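Long-range contacts in 3-dehydroquinate dehydratase (Zymomonas mobilis subsp. mobilis, PDB 6SMF), which catalyses the dehydration of 3-dehydroquinate to 3-dehydroshikimate in the shikimate pathway as a homododecamer, probably by a trans-elimination through an enolate intermediate: residues A[77-82]-A[104-109]; A[10-15]-A[50-55]; A[84-89]-A[121-126]; A[38-43]-A[135-140]. One frame throughout, in Å; residues are numbered along the deposited sequence.

Contact 1: residues A[77-82]-A[104-109]. With FLC (citrate anion), chain E.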
loop_
_atom_site.group_PDB
_atom_site.type_symbol
_atom_site.label_atom_id
_atom_site.label_comp_id
_atom_site.label_asym_id
_atom_site.label_seq_id
_atom_site.Cartn_x
_atom_site.Cartn_y
_atom_site.Cartn_z
ATOM N N ALA A 77 13.201 -24.452 28.086
ATOM C CA ALA A 77 12.225 -23.784 27.178
ATOM C C ALA A 77 11.665 -22.494 27.790
ATOM O O ALA A 77 11.807 -22.280 29.013
ATOM C CB ALA A 77 11.107 -24.732 26.847
ATOM N N VAL A 78 11.119 -21.623 26.942
ATOM C CA VAL A 78 10.292 -20.445 27.343
ATOM C C VAL A 78 8.932 -20.570 26.663
ATOM O O VAL A 78 8.855 -20.810 25.447
ATOM C CB VAL A 78 10.932 -19.101 26.985
ATOM C CG1 VAL A 78 10.030 -17.931 27.349
ATOM C CG2 VAL A 78 12.284 -18.950 27.644
ATOM N N ILE A 79 7.889 -20.443 27.457
ATOM C CA ILE A 79 6.509 -20.286 26.958
ATOM C C ILE A 79 6.244 -18.796 27.096
ATOM O O ILE A 79 6.428 -18.286 28.211
ATOM C CB ILE A 79 5.553 -21.153 27.775
ATOM C CG1 ILE A 79 5.834 -22.654 27.591
ATOM C CG2 ILE A 79 4.125 -20.790 27.458
ATOM C CD1 ILE A 79 5.179 -23.564 28.666
ATOM N N LEU A 80 5.940 -18.121 25.987
ATOM C CA LEU A 80 5.864 -16.642 25.940
ATOM C C LEU A 80 4.513 -16.222 25.381
ATOM O O LEU A 80 4.183 -16.610 24.264
ATOM C CB LEU A 80 6.997 -16.094 25.067
ATOM C CG LEU A 80 6.979 -14.584 24.878
ATOM C CD1 LEU A 80 7.050 -13.866 26.234
ATOM C CD2 LEU A 80 8.120 -14.164 23.952
ATOM N N ASN A 81 3.759 -15.494 26.191
ATOM C CA ASN A 81 2.554 -14.741 25.788
ATOM C C ASN A 81 2.904 -13.261 25.953
ATOM O O ASN A 81 2.774 -12.744 27.052
ATOM C CB ASN A 81 1.345 -15.185 26.611
ATOM C CG ASN A 81 0.105 -14.548 26.059
ATOM O OD1 ASN A 81 0.242 -13.593 25.310
ATOM N ND2 ASN A 81 -1.070 -15.050 26.408
ATOM N N ALA A 82 3.445 -12.631 24.921
ATOM C CA ALA A 82 3.866 -11.212 24.923
ATOM C C ALA A 82 2.651 -10.274 24.877
ATOM O O ALA A 82 2.847 -9.075 24.872
ATOM C CB ALA A 82 4.788 -10.976 23.754
ATOM N N ILE A 104 8.123 -21.091 22.749
ATOM C CA ILE A 104 6.745 -21.401 22.286
ATOM C C ILE A 104 5.851 -20.176 22.519
ATOM O O ILE A 104 5.743 -19.698 23.692
ATOM C CB ILE A 104 6.223 -22.634 23.013
ATOM C CG1 ILE A 104 7.101 -23.837 22.708
ATOM C CG2 ILE A 104 4.774 -22.880 22.639
ATOM C CD1 ILE A 104 6.856 -24.982 23.650
ATOM N N GLU A 105 5.262 -19.667 21.440
ATOM C CA GLU A 105 4.289 -18.558 21.506
ATOM C C GLU A 105 2.981 -19.133 22.033
ATOM O O GLU A 105 2.561 -20.179 21.534
ATOM C CB GLU A 105 4.070 -17.952 20.125
ATOM C CG GLU A 105 3.309 -16.651 20.147
ATOM C CD GLU A 105 3.056 -16.056 18.763
ATOM O OE1 GLU A 105 3.385 -16.731 17.698
ATOM O OE2 GLU A 105 2.523 -14.903 18.744
ATOM N N VAL A 106 2.357 -18.437 22.981
ATOM C CA VAL A 106 1.024 -18.783 23.531
ATOM C C VAL A 106 0.100 -17.560 23.495
ATOM O O VAL A 106 0.543 -16.461 23.821
ATOM C CB VAL A 106 1.190 -19.364 24.938
ATOM C CG1 VAL A 106 -0.064 -19.216 25.744
ATOM C CG2 VAL A 106 1.581 -20.815 24.839
ATOM N N HIS A 107 -1.145 -17.783 23.084
ATOM C CA HIS A 107 -2.274 -16.844 23.240
ATOM C C HIS A 107 -3.481 -17.625 23.771
ATOM O O HIS A 107 -3.767 -18.730 23.274
ATOM C CB HIS A 107 -2.633 -16.111 21.929
ATOM C CG HIS A 107 -1.442 -15.510 21.267
ATOM N ND1 HIS A 107 -0.809 -14.398 21.764
ATOM C CD2 HIS A 107 -0.757 -15.890 20.163
ATOM C CE1 HIS A 107 0.177 -14.087 20.963
ATOM N NE2 HIS A 107 0.235 -15.007 19.976
ATOM N N LEU A 108 -4.172 -17.019 24.729
ATOM C CA LEU A 108 -5.488 -17.465 25.203
ATOM C C LEU A 108 -6.476 -17.441 24.045
ATOM O O LEU A 108 -7.188 -18.432 23.850
ATOM C CB LEU A 108 -5.932 -16.515 26.313
ATOM C CG LEU A 108 -5.072 -16.474 27.576
ATOM C CD1 LEU A 108 -5.396 -15.203 28.360
ATOM C CD2 LEU A 108 -5.312 -17.723 28.430
ATOM N N SER A 109 -6.605 -16.288 23.384
ATOM C CA SER A 109 -7.575 -16.092 22.279
ATOM C C SER A 109 -6.851 -16.455 20.974
ATOM O O SER A 109 -5.620 -16.728 21.011
ATOM C CB SER A 109 -8.076 -14.693 22.263
ATOM O OG SER A 109 -7.015 -13.834 21.892
HETATM C CAC FLC E . -2.996 -10.886 21.621
HETATM C CA FLC E . -3.826 -11.952 22.355
HETATM C CB FLC E . -3.342 -12.284 23.779
HETATM C CBC FLC E . -4.107 -13.449 24.406
HETATM C CG FLC E . -3.495 -11.090 24.737
HETATM C CGC FLC E . -4.759 -10.984 25.589
HETATM O OA1 FLC E . -2.850 -9.755 22.194
HETATM O OA2 FLC E . -2.477 -11.178 20.498
HETATM O OB1 FLC E . -3.574 -14.019 25.271
HETATM O OB2 FLC E . -5.124 -13.744 23.978
HETATM O OG1 FLC E . -4.630 -10.563 26.791
HETATM O OG2 FLC E . -5.867 -11.158 25.045
HETATM O OHB FLC E . -1.971 -12.641 23.628
#

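Contact 2: residues A[10-15]-A[50-55]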
loop_
_atom_site.group_PDB
_atom_site.type_symbol
_atom_site.label_atom_id
_atom_site.label_comp_id
_atom_site.label_asym_id
_atom_site.label_seq_id
_atom_site.Cartn_x
_atom_site.Cartn_y
_atom_site.Cartn_z
ATOM N N ILE A 10 11.408 -24.435 33.163
ATOM C CA ILE A 10 10.728 -23.830 31.983
ATOM C C ILE A 10 10.153 -22.484 32.404
ATOM O O ILE A 10 9.234 -22.486 33.234
ATOM C CB ILE A 10 9.654 -24.777 31.436
ATOM C CG1 ILE A 10 10.255 -26.008 30.767
ATOM C CG2 ILE A 10 8.749 -24.054 30.475
ATOM C CD1 ILE A 10 9.228 -27.104 30.552
ATOM N N PHE A 11 10.684 -21.393 31.859
ATOM C CA PHE A 11 10.145 -20.026 32.031
ATOM C C PHE A 11 8.803 -19.926 31.286
ATOM O O PHE A 11 8.631 -20.453 30.151
ATOM C CB PHE A 11 11.145 -19.000 31.506
ATOM C CG PHE A 11 12.261 -18.678 32.464
ATOM C CD1 PHE A 11 13.072 -19.674 32.961
ATOM C CD2 PHE A 11 12.502 -17.368 32.861
ATOM C CE1 PHE A 11 14.076 -19.373 33.864
ATOM C CE2 PHE A 11 13.539 -17.064 33.726
ATOM C CZ PHE A 11 14.295 -18.074 34.251
ATOM N N ILE A 12 7.835 -19.308 31.955
ATOM C CA ILE A 12 6.510 -18.980 31.382
ATOM C C ILE A 12 6.326 -17.491 31.624
ATOM O O ILE A 12 6.218 -17.096 32.808
ATOM C CB ILE A 12 5.412 -19.822 32.028
ATOM C CG1 ILE A 12 5.720 -21.319 31.919
ATOM C CG2 ILE A 12 4.062 -19.463 31.432
ATOM C CD1 ILE A 12 4.639 -22.225 32.491
ATOM N N LEU A 13 6.364 -16.716 30.543
ATOM C CA LEU A 13 6.455 -15.248 30.605
ATOM C C LEU A 13 5.184 -14.641 30.014
ATOM O O LEU A 13 4.870 -14.940 28.859
ATOM C CB LEU A 13 7.705 -14.815 29.844
ATOM C CG LEU A 13 9.025 -15.373 30.350
ATOM C CD1 LEU A 13 10.183 -14.895 29.476
ATOM C CD2 LEU A 13 9.258 -14.980 31.794
ATOM N N ASN A 14 4.510 -13.810 30.804
ATOM C CA ASN A 14 3.228 -13.158 30.456
ATOM C C ASN A 14 3.474 -11.653 30.323
ATOM O O ASN A 14 4.107 -11.046 31.200
ATOM C CB ASN A 14 2.115 -13.548 31.435
ATOM C CG ASN A 14 1.738 -15.017 31.328
ATOM O OD1 ASN A 14 1.326 -15.467 30.269
ATOM N ND2 ASN A 14 1.905 -15.787 32.396
ATOM N N GLY A 15 3.007 -11.088 29.214
ATOM C CA GLY A 15 3.160 -9.663 28.937
ATOM C C GLY A 15 2.005 -8.864 29.495
ATOM O O GLY A 15 1.282 -9.301 30.390
ATOM N N VAL A 50 9.084 -31.183 35.984
ATOM C CA VAL A 50 9.820 -29.957 35.564
ATOM C C VAL A 50 9.456 -28.850 36.549
ATOM O O VAL A 50 8.357 -28.939 37.132
ATOM C CB VAL A 50 9.481 -29.587 34.109
ATOM C CG1 VAL A 50 9.670 -30.767 33.163
ATOM C CG2 VAL A 50 8.077 -29.050 33.955
ATOM N N THR A 51 10.361 -27.901 36.801
ATOM C CA THR A 51 9.992 -26.690 37.568
ATOM C C THR A 51 9.634 -25.635 36.528
ATOM O O THR A 51 10.074 -25.702 35.349
ATOM C CB THR A 51 10.994 -26.266 38.654
ATOM O OG1 THR A 51 11.808 -25.257 38.081
ATOM C CG2 THR A 51 11.804 -27.391 39.278
ATOM N N VAL A 52 8.832 -24.681 36.956
ATOM C CA VAL A 52 8.144 -23.744 36.040
ATOM C C VAL A 52 8.315 -22.366 36.677
ATOM O O VAL A 52 8.007 -22.269 37.878
ATOM C CB VAL A 52 6.691 -24.250 35.908
ATOM C CG1 VAL A 52 5.689 -23.390 36.651
ATOM C CG2 VAL A 52 6.272 -24.496 34.471
ATOM N N GLU A 53 8.909 -21.386 35.986
ATOM C CA GLU A 53 9.112 -20.042 36.582
ATOM C C GLU A 53 8.191 -19.097 35.842
ATOM O O GLU A 53 8.450 -18.852 34.665
ATOM C CB GLU A 53 10.545 -19.514 36.541
ATOM C CG GLU A 53 10.817 -18.596 37.727
ATOM C CD GLU A 53 11.262 -19.430 38.915
ATOM O OE1 GLU A 53 10.436 -19.730 39.796
ATOM O OE2 GLU A 53 12.446 -19.844 38.952
ATOM N N ILE A 54 7.158 -18.610 36.520
ATOM C CA ILE A 54 5.991 -17.888 35.939
ATOM C C ILE A 54 6.095 -16.421 36.355
ATOM O O ILE A 54 6.120 -16.170 37.550
ATOM C CB ILE A 54 4.666 -18.516 36.416
ATOM C CG1 ILE A 54 4.659 -20.032 36.181
ATOM C CG2 ILE A 54 3.480 -17.818 35.769
ATOM C CD1 ILE A 54 3.317 -20.716 36.419
ATOM N N ARG A 55 6.054 -15.512 35.384
ATOM C CA ARG A 55 6.248 -14.066 35.583
ATOM C C ARG A 55 5.321 -13.289 34.635
ATOM O O ARG A 55 4.922 -13.822 33.571
ATOM C CB ARG A 55 7.708 -13.753 35.255
ATOM C CG ARG A 55 8.668 -14.445 36.201
ATOM C CD ARG A 55 10.124 -14.054 36.040
ATOM N NE ARG A 55 10.818 -14.902 37.013
ATOM C CZ ARG A 55 12.123 -14.896 37.262
ATOM N NH1 ARG A 55 12.967 -14.098 36.608
ATOM N NH2 ARG A 55 12.549 -15.709 38.198
#

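Contact 3: residues A[84-89]-A[121-126]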
loop_
_atom_site.group_PDB
_atom_site.type_symbol
_atom_site.label_atom_id
_atom_site.label_comp_id
_atom_site.label_asym_id
_atom_site.label_seq_id
_atom_site.Cartn_x
_atom_site.Cartn_y
_atom_site.Cartn_z
ATOM N N ALA A 84 0.049 -7.667 23.844
ATOM C CA ALA A 84 0.053 -6.660 22.751
ATOM C C ALA A 84 1.456 -6.499 22.162
ATOM O O ALA A 84 1.532 -6.102 21.037
ATOM C CB ALA A 84 -0.457 -5.328 23.213
ATOM N N TYR A 85 2.524 -6.780 22.909
ATOM C CA TYR A 85 3.897 -6.542 22.415
ATOM C C TYR A 85 4.190 -7.561 21.305
ATOM O O TYR A 85 5.140 -7.333 20.531
ATOM C CB TYR A 85 4.942 -6.585 23.545
ATOM C CG TYR A 85 4.902 -5.438 24.519
ATOM C CD1 TYR A 85 4.720 -4.137 24.096
ATOM C CD2 TYR A 85 5.058 -5.643 25.889
ATOM C CE1 TYR A 85 4.695 -3.083 24.996
ATOM C CE2 TYR A 85 5.009 -4.600 26.795
ATOM C CZ TYR A 85 4.836 -3.309 26.347
ATOM O OH TYR A 85 4.785 -2.251 27.209
ATOM N N THR A 86 3.432 -8.661 21.239
ATOM C CA THR A 86 3.534 -9.665 20.139
ATOM C C THR A 86 3.463 -8.953 18.780
ATOM O O THR A 86 4.151 -9.380 17.855
ATOM C CB THR A 86 2.377 -10.675 20.092
ATOM O OG1 THR A 86 2.070 -11.345 21.347
ATOM C CG2 THR A 86 2.690 -11.665 18.982
ATOM N N HIS A 87 2.678 -7.881 18.680
ATOM C CA HIS A 87 2.345 -7.183 17.422
ATOM C C HIS A 87 3.261 -5.978 17.192
ATOM O O HIS A 87 3.258 -5.486 16.058
ATOM C CB HIS A 87 0.857 -6.811 17.389
ATOM C CG HIS A 87 -0.015 -7.897 17.916
ATOM N ND1 HIS A 87 0.013 -9.201 17.401
ATOM C CD2 HIS A 87 -0.862 -7.907 18.966
ATOM C CE1 HIS A 87 -0.782 -9.971 18.109
ATOM N NE2 HIS A 87 -1.339 -9.202 19.089
ATOM N N THR A 88 4.109 -5.583 18.147
ATOM C CA THR A 88 4.939 -4.353 18.016
ATOM C C THR A 88 6.436 -4.651 18.200
ATOM O O THR A 88 7.251 -3.842 17.727
ATOM C CB THR A 88 4.432 -3.278 18.998
ATOM O OG1 THR A 88 4.547 -3.745 20.319
ATOM C CG2 THR A 88 2.954 -2.960 18.862
ATOM N N SER A 89 6.830 -5.721 18.889
ATOM C CA SER A 89 8.209 -5.808 19.447
ATOM C C SER A 89 9.191 -6.514 18.499
ATOM O O SER A 89 9.344 -7.719 18.575
ATOM C CB SER A 89 8.251 -6.406 20.812
ATOM O OG SER A 89 9.564 -6.199 21.328
ATOM N N SER A 121 2.690 -11.170 14.125
ATOM C CA SER A 121 3.331 -11.723 15.331
ATOM C C SER A 121 4.866 -11.713 15.198
ATOM O O SER A 121 5.439 -12.618 14.564
ATOM C CB SER A 121 2.798 -13.069 15.616
ATOM O OG SER A 121 3.437 -13.536 16.771
ATOM N N TYR A 122 5.518 -10.706 15.766
ATOM C CA TYR A 122 6.998 -10.659 15.825
ATOM C C TYR A 122 7.465 -11.882 16.631
ATOM O O TYR A 122 8.423 -12.530 16.235
ATOM C CB TYR A 122 7.489 -9.336 16.379
ATOM C CG TYR A 122 7.501 -8.211 15.383
ATOM C CD1 TYR A 122 8.338 -8.215 14.286
ATOM C CD2 TYR A 122 6.635 -7.133 15.525
ATOM C CE1 TYR A 122 8.380 -7.147 13.392
ATOM C CE2 TYR A 122 6.619 -6.101 14.609
ATOM C CZ TYR A 122 7.499 -6.093 13.552
ATOM O OH TYR A 122 7.494 -5.009 12.710
ATOM N N VAL A 123 6.735 -12.296 17.651
ATOM C CA VAL A 123 7.122 -13.534 18.401
ATOM C C VAL A 123 7.078 -14.749 17.480
ATOM O O VAL A 123 8.096 -15.491 17.404
ATOM C CB VAL A 123 6.214 -13.755 19.603
ATOM C CG1 VAL A 123 6.463 -15.117 20.195
ATOM C CG2 VAL A 123 6.396 -12.656 20.635
ATOM N N GLY A 124 5.949 -14.936 16.808
ATOM C CA GLY A 124 5.730 -16.067 15.890
ATOM C C GLY A 124 6.772 -16.132 14.789
ATOM O O GLY A 124 7.065 -17.235 14.321
ATOM N N GLU A 125 7.286 -14.988 14.351
ATOM C CA GLU A 125 8.293 -14.952 13.266
ATOM C C GLU A 125 9.635 -15.521 13.766
ATOM O O GLU A 125 10.440 -15.885 12.934
ATOM C CB GLU A 125 8.451 -13.522 12.758
ATOM C CG GLU A 125 7.275 -13.107 11.918
ATOM C CD GLU A 125 7.322 -11.708 11.359
ATOM O OE1 GLU A 125 8.446 -11.246 11.002
ATOM O OE2 GLU A 125 6.234 -11.102 11.262
ATOM N N ALA A 126 9.856 -15.596 15.077
ATOM C CA ALA A 126 11.165 -15.971 15.665
ATOM C C ALA A 126 11.074 -17.269 16.475
ATOM O O ALA A 126 12.111 -17.901 16.665
ATOM C CB ALA A 126 11.636 -14.867 16.535
#

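Contact 4: residues A[38-43]-A[135-140]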
loop_
_atom_site.group_PDB
_atom_site.type_symbol
_atom_site.label_atom_id
_atom_site.label_comp_id
_atom_site.label_asym_id
_atom_site.label_seq_id
_atom_site.Cartn_x
_atom_site.Cartn_y
_atom_site.Cartn_z
ATOM N N ALA A 38 -1.550 -20.084 36.666
ATOM C CA ALA A 38 -0.271 -20.358 37.362
ATOM C C ALA A 38 -0.428 -21.608 38.240
ATOM O O ALA A 38 0.488 -22.472 38.241
ATOM C CB ALA A 38 0.159 -19.155 38.169
ATOM N N ASN A 39 -1.540 -21.713 38.965
ATOM C CA ASN A 39 -1.809 -22.856 39.879
ATOM C C ASN A 39 -1.987 -24.120 39.036
ATOM O O ASN A 39 -1.321 -25.126 39.344
ATOM C CB ASN A 39 -2.982 -22.554 40.824
ATOM C CG ASN A 39 -2.648 -21.420 41.836
ATOM O OD1 ASN A 39 -1.482 -20.957 41.984
ATOM N ND2 ASN A 39 -3.670 -20.976 42.564
ATOM N N LYS A 40 -2.802 -24.052 37.967
ATOM C CA LYS A 40 -3.025 -25.201 37.040
ATOM C C LYS A 40 -1.654 -25.732 36.597
ATOM O O LYS A 40 -1.445 -26.987 36.688
ATOM C CB LYS A 40 -3.858 -24.800 35.822
ATOM C CG LYS A 40 -5.336 -25.180 35.793
ATOM C CD LYS A 40 -5.998 -24.696 34.449
ATOM C CE LYS A 40 -7.005 -25.646 33.809
ATOM N NZ LYS A 40 -7.874 -26.276 34.839
ATOM N N LEU A 41 -0.766 -24.793 36.206
ATOM C CA LEU A 41 0.521 -25.051 35.504
ATOM C C LEU A 41 1.533 -25.653 36.476
ATOM O O LEU A 41 2.223 -26.600 36.073
ATOM C CB LEU A 41 1.072 -23.759 34.879
ATOM C CG LEU A 41 0.366 -23.302 33.596
ATOM C CD1 LEU A 41 0.855 -21.930 33.158
ATOM C CD2 LEU A 41 0.563 -24.303 32.467
ATOM N N LYS A 42 1.625 -25.105 37.688
ATOM C CA LYS A 42 2.504 -25.623 38.777
ATOM C C LYS A 42 2.182 -27.096 39.070
ATOM O O LYS A 42 3.158 -27.861 39.248
ATOM C CB LYS A 42 2.382 -24.789 40.052
ATOM C CG LYS A 42 3.219 -23.523 39.993
ATOM C CD LYS A 42 2.781 -22.452 40.917
ATOM C CE LYS A 42 3.850 -21.394 41.056
ATOM N NZ LYS A 42 3.266 -20.191 41.675
ATOM N N LEU A 43 0.886 -27.456 39.063
ATOM C CA LEU A 43 0.386 -28.850 39.280
ATOM C C LEU A 43 0.742 -29.735 38.083
ATOM O O LEU A 43 1.118 -30.904 38.304
ATOM C CB LEU A 43 -1.134 -28.851 39.467
ATOM C CG LEU A 43 -1.647 -28.686 40.891
ATOM C CD1 LEU A 43 -3.163 -28.550 40.855
ATOM C CD2 LEU A 43 -1.206 -29.843 41.769
ATOM N N GLY A 135 -7.747 -20.811 25.496
ATOM C CA GLY A 135 -7.658 -20.190 26.828
ATOM C C GLY A 135 -6.474 -20.747 27.596
ATOM O O GLY A 135 -5.351 -20.801 27.021
ATOM N N ALA A 136 -6.703 -21.171 28.843
ATOM C CA ALA A 136 -5.674 -21.731 29.747
ATOM C C ALA A 136 -5.045 -22.997 29.138
ATOM O O ALA A 136 -3.843 -23.210 29.320
ATOM C CB ALA A 136 -6.304 -22.035 31.075
ATOM N N GLU A 137 -5.858 -23.805 28.445
ATOM C CA GLU A 137 -5.401 -25.034 27.736
ATOM C C GLU A 137 -4.268 -24.678 26.759
ATOM O O GLU A 137 -3.470 -25.581 26.535
ATOM C CB GLU A 137 -6.563 -25.786 27.062
ATOM C CG GLU A 137 -7.440 -26.580 28.029
ATOM C CD GLU A 137 -6.715 -27.380 29.138
ATOM O OE1 GLU A 137 -5.774 -28.186 28.803
ATOM O OE2 GLU A 137 -7.042 -27.175 30.364
ATOM N N SER A 138 -4.195 -23.453 26.208
ATOM C CA SER A 138 -3.067 -23.000 25.351
ATOM C C SER A 138 -1.742 -23.179 26.122
ATOM O O SER A 138 -0.787 -23.745 25.580
ATOM C CB SER A 138 -3.226 -21.571 24.819
ATOM O OG SER A 138 -4.276 -21.464 23.850
ATOM N N TYR A 139 -1.689 -22.726 27.359
ATOM C CA TYR A 139 -0.511 -22.891 28.248
ATOM C C TYR A 139 -0.262 -24.380 28.549
ATOM O O TYR A 139 0.903 -24.826 28.456
ATOM C CB TYR A 139 -0.704 -22.102 29.551
ATOM C CG TYR A 139 -0.660 -20.602 29.374
ATOM C CD1 TYR A 139 -1.810 -19.886 29.071
ATOM C CD2 TYR A 139 0.522 -19.894 29.553
ATOM C CE1 TYR A 139 -1.788 -18.512 28.950
ATOM C CE2 TYR A 139 0.550 -18.516 29.437
ATOM C CZ TYR A 139 -0.603 -17.833 29.119
ATOM O OH TYR A 139 -0.584 -16.481 28.972
ATOM N N SER A 140 -1.301 -25.135 28.924
ATOM C CA SER A 140 -1.149 -26.548 29.338
ATOM C C SER A 140 -0.522 -27.341 28.174
ATOM O O SER A 140 0.451 -28.089 28.432
ATOM C CB SER A 140 -2.445 -27.140 29.924
ATOM O OG SER A 140 -3.147 -28.008 29.040
#

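Contact 1: residues A[77-82]-A[104-109]
V78 opens the ladder between these parallel strands by accepting, through its O, a hydrogen bond of 2.8 Å from I104 N. At I79 the side chain turns to the same sheet face as I104, and its CG2 meets CG2 of V106 at 3.7 Å, the two branched chains crossing at a slant. L80 uses both backbone polar groups, its N giving to I104 O and its O taking V106 N, while its side chain lies with E105 on the other face. At N81 the pairing gives way to the pocket. With CG anti to the backbone N (chi1 -172°), the amide extends past V106 O to the citrate: OD1 accepts from the citrate hydroxyl OHB, and ND2 gives an almost straight bond of 2.9 Å (174°) to OB1. H107 ND1 donates to that same OHB at 2.8 Å, while its NE2 gives to E105 OE2, both partners near the ring plane. L108 N bonds OB1, and S109 N and OG bond OB2, of one carboxylate. The C-terminal ends of adjacent strands in a beta-alpha-beta unit, with the loop after the second, thus line the predicted substrate site of a type II dehydroquinase, here holding a citrate probably from the crystallisation liquor; H107 is the probable proton donor.

Contact 2: residues A[10-15]-A[50-55]
I10 to N14 and T51 to R55 run parallel as neighbouring strands, their axes 4.6 Å apart at closest and 20° from one another, joined by five backbone hydrogen bonds from I10 N to T51 O through to N14 N to R55 O. The side chains divide between two faces. On one, I10, I12, V52 and I54 form an aliphatic layer. The methyls I12 CD1 and V52 CG2 meet there, on chains that slant across each other, though their exact closeness is doubtful, and I10 CD1 reaches V50 CG2 at 4.1 Å. The other face carries F11, L13, E53 and R55. There E53 CB lies over one face of the F11 ring. R55 is extended from CG to NE, which brings its guanidinium beside the CE2 corner of that ring: F11 CE2 stands 4.2 Å above the guanidinium plane, toward its rim, with the two planes inclined by 58°. L13 runs alongside R55, pointing the same way, and its CD2 touches R55 CB at 4.0 Å. The charged end of R55 is fixed by a salt bridge to E69 and a cation-pi contact with W66. The strands form a beta-alpha-beta crossover through helix 34-48, in a parallel sheet of flavodoxin-like order 2-1-3-4-5. Strand 51-56 borders the sheet within this chain, strand 77-81 flanks strand 9-14 on its other side, and helices 34-48 and 136-147 cover the isoleucine face.

Contact 3: residues A[84-89]-A[121-126]
T86 and Y122 supply the hydrogen bond that joins the two segments: Y122 N gives to T86 O at 2.8 Å, although the angle at the hydrogen is only 142°. S121 CA adds a CH...O contact to the same carbonyl. Within segment 121-126 a second polar bond fixes the turn, S121 OG accepting from G124 N at 2.9 Å as the N-cap of the weakly bonded helix 122-126. S121 OG is also hydrogen-bonded to E105 OE2, the carboxylate oxygen that holds H107.

Van der Waals contacts fill in around these bonds. T86 CG2, anti to the backbone N, faces the S121 side chain, lying 3.6 Å from S121 CB, and it also meets V123 CB at 4.1 Å. The Y122 ring lies against the backbone turn of 87-89: H87 O approaches CE2 at the ring edge at 3.7 Å, while S89 O comes to 3.3 Å from Y122 CB. The CB of H87 points away from segment 121-126; its ND1 is bonded to K120 O and its NE2 to the bound citrate.

The polar bonds here are consistent with a second shell. The loop bearing H87, a predicted substrate-binding residue, is tied to the helix start whose cap holds E105, and the hydrogen bonding from S121 through E105 to H107 would be expected to position the probable proton donor.

Contact 4: residues A[38-43]-A[135-140]
L41 and Y139 meet at a slant between two helices whose local axes approach to 10.1 Å and lie 25° from parallel. The leucine forks around the root of the tyrosine: CD1 and CD2 of L41 each lie 3.9 Å from Y139 CB, and CD1 also comes to 4.2 Å from Y139 CD2. L41 CG stands anti to its own carbonyl carbon (chi1 -76°), an orientation that carries both methyls nearer the other helix than the direction of CB alone would suggest. The tyrosine ring continues away from the leucine, toward the sheet, where its OH is hydrogen-bonded to N14 OD1 and to N81 ND2.

Toward solvent, K40 and E137 cross at about a right angle. K40 bends at its outer torsions and E137 at chi2, so that K40 CE comes to 3.8 Å from E137 OE2. The ammonium stays farther off, NZ to OE2 being 4.6 Å, and any attraction between these opposite charges would act over that gap. E137 OE1 instead takes a hydrogen bond of 2.6 Å from S140 OG, one turn on in its own helix, the hydroxyl coming from above the carboxylate plane. K40 CD lies 4.3 Å from A136 CB, a loose contact.

Helices 34-48 and 136-147 form one outer layer of the flavodoxin-like alpha/beta sandwich, side by side on one face of the parallel sheet: L41 rests on I12 and I54, and Y139 on I12 and V106.

How the contacts relate
From the N terminus, strand 9-14 leads through helix 34-48 to strand 51-56, where contact 2 closes the first loop. Contact 1 follows in series, closing the beta-alpha-beta unit from strand 77-81 to strand 103-107; backbone bonds between strands 9-14 and 77-81 make the two ladders one sheet. Contact 3 opens within that unit and closes beyond it, so it crosses contact 1, and ties the loop after strand 77-81 to helix 122-126. Contact 4 spans the longest interval, tying helix 34-48 to helix 136-147; it encloses contacts 1 and 3 and crosses contact 2. Contacts 3 and 4 lie on opposite sides of the chain's centre, their centres about 22 Å apart, with contact 1 touching both.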